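Local coordinates for protein 433aa long hypothetical phosphoribosylglycinamide formyl transferase (PDB 2DWC) that is of unconfirmed function but is built as an ATP-grasp protein and binds adenosine-5'-diphosphate in a pocket of its ATP-grasp domain, at residues 206-211 with 281-286; 210-215 with 233-238; 257-262 with 285-290. All blocks are in the same frame, centred on the assembly; numbering follows the deposited sequence.

In the fold
From the N terminus, the chain first meets residues 206-215, where contacts 1 and 2 both begin on strand 209-219. Contact 2 closes first, when strand 225-238 returns at residues 233-238 and completes a beta hairpin. The chain then passes through helix 253-270, where contact 3 opens at 257-262. Contact 1 closes the longest loop, at 281-286, and encloses contact 2. Contact 3 opens within that loop and closes at 285-290, sharing Asp285 and Lys286 with contact 1, so it crosses contact 1's closing end. Together they join the neighbouring strands 225-238, 209-219, 274-283 and 286-293 to helix 253-270, while contacts 1 and 2 both touch ADP.

Contact 1: 206-211 with 281-286; sequences DFDVEV and FVKGDK. With ADP (adenosine-5'-diphosphate), chain H.
Phe207 and Phe281 lay their rings over one another in an offset stack, with centroids 4.6 Å apart and planes 11° from parallel. The overlap lies toward the rims, where CE1 of Phe207 is 3.6 Å from CD1 of Phe281. Phe207 gets there because its CG sits between the backbone N and the carbonyl carbon (chi1 57°), which lays the ring against the adjoining strand. Flat apolar rings suit this place, since both border the adenine: N3 of ADP lies at the edge of the Phe207 ring, and CZ of Phe281 comes within 3.6 Å of C5. Glu210 runs alongside Phe281 with its chain extended, bringing OE2 to the ring edge while the carboxylate plane stands 76° from the ring. The ribose O2' donates to OE1 of Glu210 at 2.7 Å; the approach of O3' to OE2 is so short that its length is doubtful.

Asp208 and Val209 together oppose Val282, a classic beta bulge. Val282 O accepts Asp208 N at 2.8 Å and, weakly, Val209 N. Asp208 OD1 takes Gly284 N at 3.1 Å from above its carboxylate plane; Gly284, lacking a side chain, easily adopts the positive phi of the type II' turn 283-286. On the sheet face away from the rings, Val282 lies against Val209 and Val211 and reaches Ala255 of helix 253-270; strand 225-238 flanks strand 209-219, and strand 286-293 flanks strand 274-283.

Contact 2: 210-215 with 233-238; sequences EVTELA and VGHYQI. With ADP (adenosine-5'-diphosphate), chain H.
The antiparallel beta hairpin of strands 209-219 and 225-238 is held here by Thr212 and Val233, whose backbones exchange two hydrogen bonds: Thr212 N to Val233 O at 2.8 Å and Val233 N to Thr212 O at 3.0 Å. Both are beta-branched, which suits an extended strand. One step along, Val211 and Gly234 form a non-hydrogen-bonded pair with CA atoms 4.4 Å apart. CA of Gly234 turns a C-H toward Glu210 O, 3.5 Å away.

His235 lies on the same face as Glu210 and Thr212. Its CG is tucked between backbone N and carbonyl carbon (chi1 59°), which brings a ring face under CB of Glu210, a CH-pi contact of 4.2 Å to the centroid. Thr212 OG1 comes within 3.2 Å of His235 NE2, and both atoms are hydrogen-bonded to the carboxylate of Glu279. A water takes the N-H of Glu210 and donates to His235 O. Nearer the ligand, the poorly ordered Gln237 has CG 3.5 Å from O3' of ADP.

Further on, the chain makes an inverse gamma turn centred on Leu214, whose CD1 touches CG2 of Val233. Strand 274-283, the source of Glu279, borders strand 209-219, strand 241-247 borders strand 225-238, and helix 253-270 packs on Glu213.

Contact 3: 257-262 with 285-290; sequences REVYRI and DKVWAN
Glu258 holds its CG trans to the backbone N (chi1 179°) and then bends at the next bond (chi2 72°), a shape that rests CG on CB of Val287, 3.7 Å away, and carries the carboxylate forward along the helix. The methylene groups of this glutamate thus serve as apolar packing while its polar end turns to Arg261. That arginine, one turn further on, grips it side-on in a salt bridge: NE donates to OE2 of Glu258 at 2.9 Å and NH2 to OE1; both nitrogens come from above the carboxylate plane, while the two oxygens lie close to the guanidinium plane. The two bonds fix the rotation of the carboxylate. A water bridges helix and strand, donating to OE1 of Glu258 at 2.6 Å and to Val287 O at 2.8 Å.

Val287 points toward the helix and splits its branches between partners. CG2 leans on the Glu258 methylenes, whereas CG1 meets CD1 of Ile262 at 3.8 Å and CG2 of Val259 at 4.0 Å. Two residues along the strand, the small Ala289 leaves room for the branched Ile262, whose CG2 lies 3.9 Å from CB of Ala289. Beta-branched valine suits an extended strand and offers two methyls to the helix.

The helix segment lies against the sheet, running 26° from the strand direction. Met280 of strand 274-283 joins Ile262 and Val287, the loop residues Val134 and Pro135 touch Ile262, and Pro232 of strand 225-238 meets Val259. Further along strand 286-293, Asn290 reaches the ADP pocket.

Contact 1: 206-211 with 281-286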
# COMPACT_ATOMS: atom_id res chain seq x y z
N ASP B 206 -32.13 5.78 -19.80
CA ASP B 206 -32.60 6.05 -18.45
C ASP B 206 -32.11 4.84 -17.65
O ASP B 206 -32.75 3.79 -17.65
CB ASP B 206 -34.13 6.13 -18.40
CG ASP B 206 -34.65 6.60 -17.05
OD1 ASP B 206 -35.84 6.37 -16.77
OD2 ASP B 206 -33.87 7.21 -16.27
N PHE B 207 -30.96 4.99 -17.00
CA PHE B 207 -30.42 3.87 -16.23
C PHE B 207 -30.49 4.14 -14.73
O PHE B 207 -30.63 5.28 -14.28
CB PHE B 207 -28.97 3.58 -16.66
CG PHE B 207 -28.05 4.75 -16.54
CD1 PHE B 207 -27.68 5.48 -17.67
CD2 PHE B 207 -27.57 5.15 -15.30
CE1 PHE B 207 -26.85 6.59 -17.56
CE2 PHE B 207 -26.74 6.27 -15.17
CZ PHE B 207 -26.37 6.99 -16.31
N ASP B 208 -30.38 3.07 -13.96
CA ASP B 208 -30.40 3.13 -12.51
C ASP B 208 -29.02 3.51 -12.00
O ASP B 208 -28.87 4.31 -11.08
CB ASP B 208 -30.76 1.76 -11.94
CG ASP B 208 -32.17 1.33 -12.28
OD1 ASP B 208 -32.42 0.10 -12.32
OD2 ASP B 208 -33.03 2.21 -12.50
N VAL B 209 -28.00 2.92 -12.62
CA VAL B 209 -26.64 3.22 -12.19
C VAL B 209 -25.64 2.89 -13.28
O VAL B 209 -25.91 2.08 -14.16
CB VAL B 209 -26.29 2.39 -10.94
CG1 VAL B 209 -26.26 0.90 -11.29
CG2 VAL B 209 -24.96 2.86 -10.31
N GLU B 210 -24.48 3.54 -13.22
CA GLU B 210 -23.42 3.27 -14.20
C GLU B 210 -22.42 2.41 -13.44
O GLU B 210 -22.20 2.63 -12.24
CB GLU B 210 -22.70 4.55 -14.60
CG GLU B 210 -23.56 5.70 -14.98
CD GLU B 210 -22.73 6.88 -15.41
OE1 GLU B 210 -23.09 8.01 -15.03
OE2 GLU B 210 -21.71 6.68 -16.13
N VAL B 211 -21.80 1.46 -14.12
CA VAL B 211 -20.83 0.59 -13.47
C VAL B 211 -19.55 0.48 -14.28
O VAL B 211 -19.55 0.63 -15.50
CB VAL B 211 -21.37 -0.83 -13.26
CG1 VAL B 211 -22.61 -0.82 -12.33
CG2 VAL B 211 -21.72 -1.42 -14.61
N PHE B 281 -24.11 0.93 -18.57
CA PHE B 281 -25.29 1.50 -17.92
C PHE B 281 -26.18 0.30 -17.55
O PHE B 281 -26.30 -0.65 -18.33
CB PHE B 281 -26.08 2.42 -18.89
CG PHE B 281 -25.27 3.55 -19.46
CD1 PHE B 281 -24.38 4.27 -18.67
CD2 PHE B 281 -25.46 3.96 -20.79
CE1 PHE B 281 -23.69 5.38 -19.17
CE2 PHE B 281 -24.79 5.07 -21.31
CZ PHE B 281 -23.90 5.79 -20.49
N VAL B 282 -26.80 0.35 -16.38
CA VAL B 282 -27.67 -0.75 -15.94
C VAL B 282 -29.05 -0.24 -15.55
O VAL B 282 -29.18 0.74 -14.82
CB VAL B 282 -27.08 -1.49 -14.70
CG1 VAL B 282 -28.04 -2.63 -14.28
CG2 VAL B 282 -25.70 -2.05 -15.03
N LYS B 283 -30.09 -0.92 -16.05
CA LYS B 283 -31.46 -0.55 -15.68
C LYS B 283 -32.14 -1.90 -15.48
O LYS B 283 -32.44 -2.60 -16.45
CB LYS B 283 -32.14 0.23 -16.82
CG LYS B 283 -33.31 1.09 -16.33
CD LYS B 283 -34.44 1.11 -17.32
CE LYS B 283 -35.64 1.83 -16.73
NZ LYS B 283 -36.89 1.37 -17.43
N GLY B 284 -32.32 -2.30 -14.23
CA GLY B 284 -32.89 -3.61 -13.96
C GLY B 284 -31.93 -4.69 -14.43
O GLY B 284 -30.75 -4.68 -14.05
N ASP B 285 -32.40 -5.62 -15.25
CA ASP B 285 -31.53 -6.69 -15.74
C ASP B 285 -30.89 -6.29 -17.07
O ASP B 285 -30.07 -7.04 -17.61
CB ASP B 285 -32.31 -7.99 -15.96
CG ASP B 285 -32.75 -8.67 -14.65
OD1 ASP B 285 -33.36 -9.77 -14.74
OD2 ASP B 285 -32.49 -8.15 -13.54
N LYS B 286 -31.29 -5.15 -17.63
CA LYS B 286 -30.76 -4.69 -18.91
C LYS B 286 -29.43 -3.92 -18.76
O LYS B 286 -29.31 -3.02 -17.91
CB LYS B 286 -31.76 -3.81 -19.66
CG LYS B 286 -31.27 -3.53 -21.08
CD LYS B 286 -32.38 -3.30 -22.10
CE LYS B 286 -31.87 -3.65 -23.51
NZ LYS B 286 -30.39 -3.45 -23.66
PB ADP H . -16.67 10.81 -21.06
O1B ADP H . -15.46 9.97 -20.90
O2B ADP H . -17.38 11.55 -19.82
O3B ADP H . -17.07 11.46 -22.48
PA ADP H . -19.23 9.90 -21.79
O1A ADP H . -19.32 11.21 -22.47
O2A ADP H . -19.49 8.69 -22.81
O3A ADP H . -17.77 9.64 -21.15
O5' ADP H . -20.30 9.77 -20.60
C5' ADP H . -20.30 10.70 -19.52
C4' ADP H . -21.62 10.57 -18.76
O4' ADP H . -22.73 11.14 -19.48
C3' ADP H . -21.97 9.09 -18.61
O3' ADP H . -21.24 8.55 -17.51
C2' ADP H . -23.44 9.26 -18.22
O2' ADP H . -23.52 9.83 -16.91
C1' ADP H . -23.87 10.30 -19.26
N9 ADP H . -24.21 9.65 -20.55
C8 ADP H . -23.40 9.50 -21.59
N7 ADP H . -24.05 8.89 -22.58
C5 ADP H . -25.29 8.66 -22.17
C6 ADP H . -26.41 8.06 -22.74
N6 ADP H . -26.37 7.61 -23.99
N1 ADP H . -27.53 7.96 -22.01
C2 ADP H . -27.59 8.43 -20.78
N3 ADP H . -26.55 9.01 -20.21
C4 ADP H . -25.39 9.14 -20.87

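Contact 2: 210-215 with 233-238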
# COMPACT_ATOMS: atom_id res chain seq x y z
N GLU B 210 -24.48 3.54 -13.22
CA GLU B 210 -23.42 3.27 -14.20
C GLU B 210 -22.42 2.41 -13.44
O GLU B 210 -22.20 2.63 -12.24
CB GLU B 210 -22.70 4.55 -14.60
CG GLU B 210 -23.56 5.70 -14.98
CD GLU B 210 -22.73 6.88 -15.41
OE1 GLU B 210 -23.09 8.01 -15.03
OE2 GLU B 210 -21.71 6.68 -16.13
N VAL B 211 -21.80 1.46 -14.12
CA VAL B 211 -20.83 0.59 -13.47
C VAL B 211 -19.55 0.48 -14.28
O VAL B 211 -19.55 0.63 -15.50
CB VAL B 211 -21.37 -0.83 -13.26
CG1 VAL B 211 -22.61 -0.82 -12.33
CG2 VAL B 211 -21.72 -1.42 -14.61
N THR B 212 -18.45 0.24 -13.59
CA THR B 212 -17.17 0.04 -14.27
C THR B 212 -16.82 -1.40 -13.97
O THR B 212 -16.79 -1.79 -12.79
CB THR B 212 -16.04 0.87 -13.63
OG1 THR B 212 -16.34 2.28 -13.69
CG2 THR B 212 -14.74 0.63 -14.39
N GLU B 213 -16.66 -2.23 -15.01
CA GLU B 213 -16.23 -3.60 -14.78
C GLU B 213 -14.72 -3.63 -15.05
O GLU B 213 -14.27 -3.39 -16.19
CB GLU B 213 -16.95 -4.59 -15.71
CG GLU B 213 -16.49 -6.03 -15.51
CD GLU B 213 -16.58 -6.50 -14.06
OE1 GLU B 213 -17.56 -6.12 -13.38
OE2 GLU B 213 -15.69 -7.27 -13.59
N LEU B 214 -13.95 -3.96 -14.00
CA LEU B 214 -12.48 -3.96 -14.09
C LEU B 214 -11.91 -5.27 -14.55
O LEU B 214 -11.11 -5.90 -13.85
CB LEU B 214 -11.92 -3.56 -12.72
CG LEU B 214 -12.32 -2.14 -12.30
CD1 LEU B 214 -12.06 -1.96 -10.78
CD2 LEU B 214 -11.54 -1.10 -13.15
N ALA B 215 -12.33 -5.71 -15.75
CA ALA B 215 -11.85 -7.00 -16.30
C ALA B 215 -10.32 -6.97 -16.49
O ALA B 215 -9.76 -5.99 -16.99
CB ALA B 215 -12.53 -7.27 -17.64
N VAL B 233 -18.20 -2.08 -10.20
CA VAL B 233 -18.02 -0.90 -9.36
C VAL B 233 -19.06 0.12 -9.74
O VAL B 233 -19.11 0.56 -10.89
CB VAL B 233 -16.57 -0.30 -9.57
CG1 VAL B 233 -16.47 1.14 -9.06
CG2 VAL B 233 -15.56 -1.19 -8.87
N GLY B 234 -19.92 0.52 -8.80
CA GLY B 234 -20.86 1.55 -9.15
C GLY B 234 -20.26 2.95 -9.01
O GLY B 234 -19.30 3.14 -8.24
N HIS B 235 -20.79 3.94 -9.73
CA HIS B 235 -20.29 5.31 -9.57
C HIS B 235 -21.23 6.35 -10.15
O HIS B 235 -22.17 6.02 -10.84
CB HIS B 235 -18.91 5.48 -10.25
CG HIS B 235 -18.91 5.18 -11.72
ND1 HIS B 235 -19.11 6.15 -12.68
CD2 HIS B 235 -18.71 4.02 -12.40
CE1 HIS B 235 -19.02 5.61 -13.88
NE2 HIS B 235 -18.77 4.32 -13.74
N TYR B 236 -20.97 7.62 -9.86
CA TYR B 236 -21.81 8.65 -10.44
C TYR B 236 -20.96 9.79 -11.01
O TYR B 236 -20.12 10.38 -10.30
CB TYR B 236 -22.86 9.12 -9.42
CG TYR B 236 -22.38 10.00 -8.31
CD1 TYR B 236 -22.17 11.37 -8.53
CD2 TYR B 236 -22.15 9.49 -7.04
CE1 TYR B 236 -21.74 12.22 -7.50
CE2 TYR B 236 -21.71 10.32 -6.00
CZ TYR B 236 -21.51 11.69 -6.24
OH TYR B 236 -21.07 12.52 -5.22
N GLN B 237 -21.15 10.03 -12.31
CA GLN B 237 -20.42 11.05 -13.08
C GLN B 237 -21.07 12.42 -13.08
O GLN B 237 -22.13 12.62 -13.67
CB GLN B 237 -20.28 10.59 -14.54
CG GLN B 237 -19.24 9.50 -14.77
CD GLN B 237 -17.84 10.05 -14.98
OE1 GLN B 237 -16.86 9.49 -14.48
NE2 GLN B 237 -17.73 11.15 -15.72
N ILE B 238 -20.42 13.37 -12.41
CA ILE B 238 -20.91 14.74 -12.35
C ILE B 238 -20.07 15.66 -13.23
O ILE B 238 -18.94 16.03 -12.88
CB ILE B 238 -20.91 15.28 -10.89
CG1 ILE B 238 -21.14 16.79 -10.89
CG2 ILE B 238 -19.59 14.92 -10.19
CD1 ILE B 238 -22.46 17.22 -11.50
PB ADP H . -16.67 10.81 -21.06
O1B ADP H . -15.46 9.97 -20.90
O2B ADP H . -17.38 11.55 -19.82
O3B ADP H . -17.07 11.46 -22.48
PA ADP H . -19.23 9.90 -21.79
O1A ADP H . -19.32 11.21 -22.47
O2A ADP H . -19.49 8.69 -22.81
O3A ADP H . -17.77 9.64 -21.15
O5' ADP H . -20.30 9.77 -20.60
C5' ADP H . -20.30 10.70 -19.52
C4' ADP H . -21.62 10.57 -18.76
O4' ADP H . -22.73 11.14 -19.48
C3' ADP H . -21.97 9.09 -18.61
O3' ADP H . -21.24 8.55 -17.51
C2' ADP H . -23.44 9.26 -18.22
O2' ADP H . -23.52 9.83 -16.91
C1' ADP H . -23.87 10.30 -19.26
N9 ADP H . -24.21 9.65 -20.55
C8 ADP H . -23.40 9.50 -21.59
N7 ADP H . -24.05 8.89 -22.58
C5 ADP H . -25.29 8.66 -22.17
C6 ADP H . -26.41 8.06 -22.74
N6 ADP H . -26.37 7.61 -23.99
N1 ADP H . -27.53 7.96 -22.01
C2 ADP H . -27.59 8.43 -20.78
N3 ADP H . -26.55 9.01 -20.21
C4 ADP H . -25.39 9.14 -20.87
O HOH W 1 -24.59 6.18 -11.56

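Contact 3: 257-262 with 285-290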
# COMPACT_ATOMS: atom_id res chain seq x y z
N ARG B 257 -24.24 -10.85 -14.23
CA ARG B 257 -23.69 -11.79 -15.20
C ARG B 257 -23.63 -11.19 -16.61
O ARG B 257 -22.76 -11.56 -17.42
CB ARG B 257 -24.50 -13.10 -15.21
CG ARG B 257 -24.58 -13.77 -13.85
CD ARG B 257 -25.04 -15.23 -13.93
NE ARG B 257 -23.94 -16.10 -14.33
CZ ARG B 257 -23.77 -16.60 -15.56
NH1 ARG B 257 -24.64 -16.35 -16.53
NH2 ARG B 257 -22.70 -17.34 -15.81
N GLU B 258 -24.57 -10.33 -16.93
CA GLU B 258 -24.58 -9.70 -18.26
C GLU B 258 -23.39 -8.72 -18.33
O GLU B 258 -22.76 -8.53 -19.39
CB GLU B 258 -25.89 -8.96 -18.47
CG GLU B 258 -26.04 -8.24 -19.79
CD GLU B 258 -26.25 -9.19 -20.99
OE1 GLU B 258 -26.55 -8.66 -22.08
OE2 GLU B 258 -26.10 -10.42 -20.84
N VAL B 259 -23.09 -8.08 -17.20
CA VAL B 259 -21.94 -7.14 -17.14
C VAL B 259 -20.68 -7.93 -17.48
O VAL B 259 -19.88 -7.51 -18.31
CB VAL B 259 -21.83 -6.49 -15.73
CG1 VAL B 259 -20.41 -5.87 -15.50
CG2 VAL B 259 -22.89 -5.42 -15.58
N TYR B 260 -20.51 -9.10 -16.87
CA TYR B 260 -19.33 -9.93 -17.16
C TYR B 260 -19.34 -10.38 -18.62
O TYR B 260 -18.32 -10.38 -19.27
CB TYR B 260 -19.27 -11.19 -16.28
CG TYR B 260 -19.24 -10.92 -14.78
CD1 TYR B 260 -19.79 -11.82 -13.86
CD2 TYR B 260 -18.67 -9.74 -14.27
CE1 TYR B 260 -19.78 -11.56 -12.49
CE2 TYR B 260 -18.66 -9.46 -12.90
CZ TYR B 260 -19.21 -10.36 -12.02
OH TYR B 260 -19.25 -10.04 -10.67
N ARG B 261 -20.50 -10.79 -19.13
CA ARG B 261 -20.56 -11.24 -20.51
C ARG B 261 -20.15 -10.14 -21.51
O ARG B 261 -19.39 -10.40 -22.46
CB ARG B 261 -22.00 -11.73 -20.83
CG ARG B 261 -22.16 -12.42 -22.20
CD ARG B 261 -23.64 -12.66 -22.57
NE ARG B 261 -24.36 -11.43 -22.93
CZ ARG B 261 -24.20 -10.78 -24.08
NH1 ARG B 261 -23.34 -11.22 -25.00
NH2 ARG B 261 -24.92 -9.69 -24.33
N ILE B 262 -20.69 -8.94 -21.31
CA ILE B 262 -20.40 -7.80 -22.20
C ILE B 262 -18.92 -7.41 -22.08
O ILE B 262 -18.23 -7.19 -23.09
CB ILE B 262 -21.32 -6.62 -21.85
CG1 ILE B 262 -22.73 -6.92 -22.39
CG2 ILE B 262 -20.80 -5.31 -22.45
CD1 ILE B 262 -23.78 -6.04 -21.90
N ASP B 285 -32.40 -5.62 -15.25
CA ASP B 285 -31.53 -6.69 -15.74
C ASP B 285 -30.89 -6.29 -17.07
O ASP B 285 -30.07 -7.04 -17.61
CB ASP B 285 -32.31 -7.99 -15.96
CG ASP B 285 -32.75 -8.67 -14.65
OD1 ASP B 285 -33.36 -9.77 -14.74
OD2 ASP B 285 -32.49 -8.15 -13.54
N LYS B 286 -31.29 -5.15 -17.63
CA LYS B 286 -30.76 -4.69 -18.91
C LYS B 286 -29.43 -3.92 -18.76
O LYS B 286 -29.31 -3.02 -17.91
CB LYS B 286 -31.76 -3.81 -19.66
CG LYS B 286 -31.27 -3.53 -21.08
CD LYS B 286 -32.38 -3.30 -22.10
CE LYS B 286 -31.87 -3.65 -23.51
NZ LYS B 286 -30.39 -3.45 -23.66
N VAL B 287 -28.47 -4.25 -19.61
CA VAL B 287 -27.14 -3.60 -19.55
C VAL B 287 -26.73 -3.08 -20.94
O VAL B 287 -26.94 -3.75 -21.96
CB VAL B 287 -26.09 -4.62 -19.03
CG1 VAL B 287 -24.70 -3.96 -18.87
CG2 VAL B 287 -26.55 -5.20 -17.70
N TRP B 288 -26.19 -1.87 -20.97
CA TRP B 288 -25.71 -1.27 -22.22
C TRP B 288 -24.23 -0.94 -22.07
O TRP B 288 -23.85 -0.41 -21.03
CB TRP B 288 -26.42 0.05 -22.50
CG TRP B 288 -27.89 -0.04 -22.81
CD1 TRP B 288 -28.47 -0.05 -24.06
CD2 TRP B 288 -28.98 -0.03 -21.86
NE1 TRP B 288 -29.84 -0.03 -23.95
CE2 TRP B 288 -30.18 -0.02 -22.62
CE3 TRP B 288 -29.05 -0.02 -20.46
CZ2 TRP B 288 -31.45 0.00 -22.00
CZ3 TRP B 288 -30.32 0.01 -19.85
CH2 TRP B 288 -31.50 0.02 -20.63
N ALA B 289 -23.40 -1.24 -23.08
CA ALA B 289 -21.97 -0.89 -23.03
C ALA B 289 -21.85 0.55 -23.43
O ALA B 289 -22.44 0.96 -24.43
CB ALA B 289 -21.14 -1.77 -23.98
N ASN B 290 -21.07 1.32 -22.69
CA ASN B 290 -20.93 2.72 -22.99
C ASN B 290 -19.58 2.97 -23.64
O ASN B 290 -19.51 3.35 -24.80
CB ASN B 290 -21.12 3.55 -21.72
CG ASN B 290 -20.80 5.01 -21.91
OD1 ASN B 290 -20.94 5.55 -23.01
ND2 ASN B 290 -20.41 5.68 -20.83
O HOH W 2 -27.87 -6.39 -21.95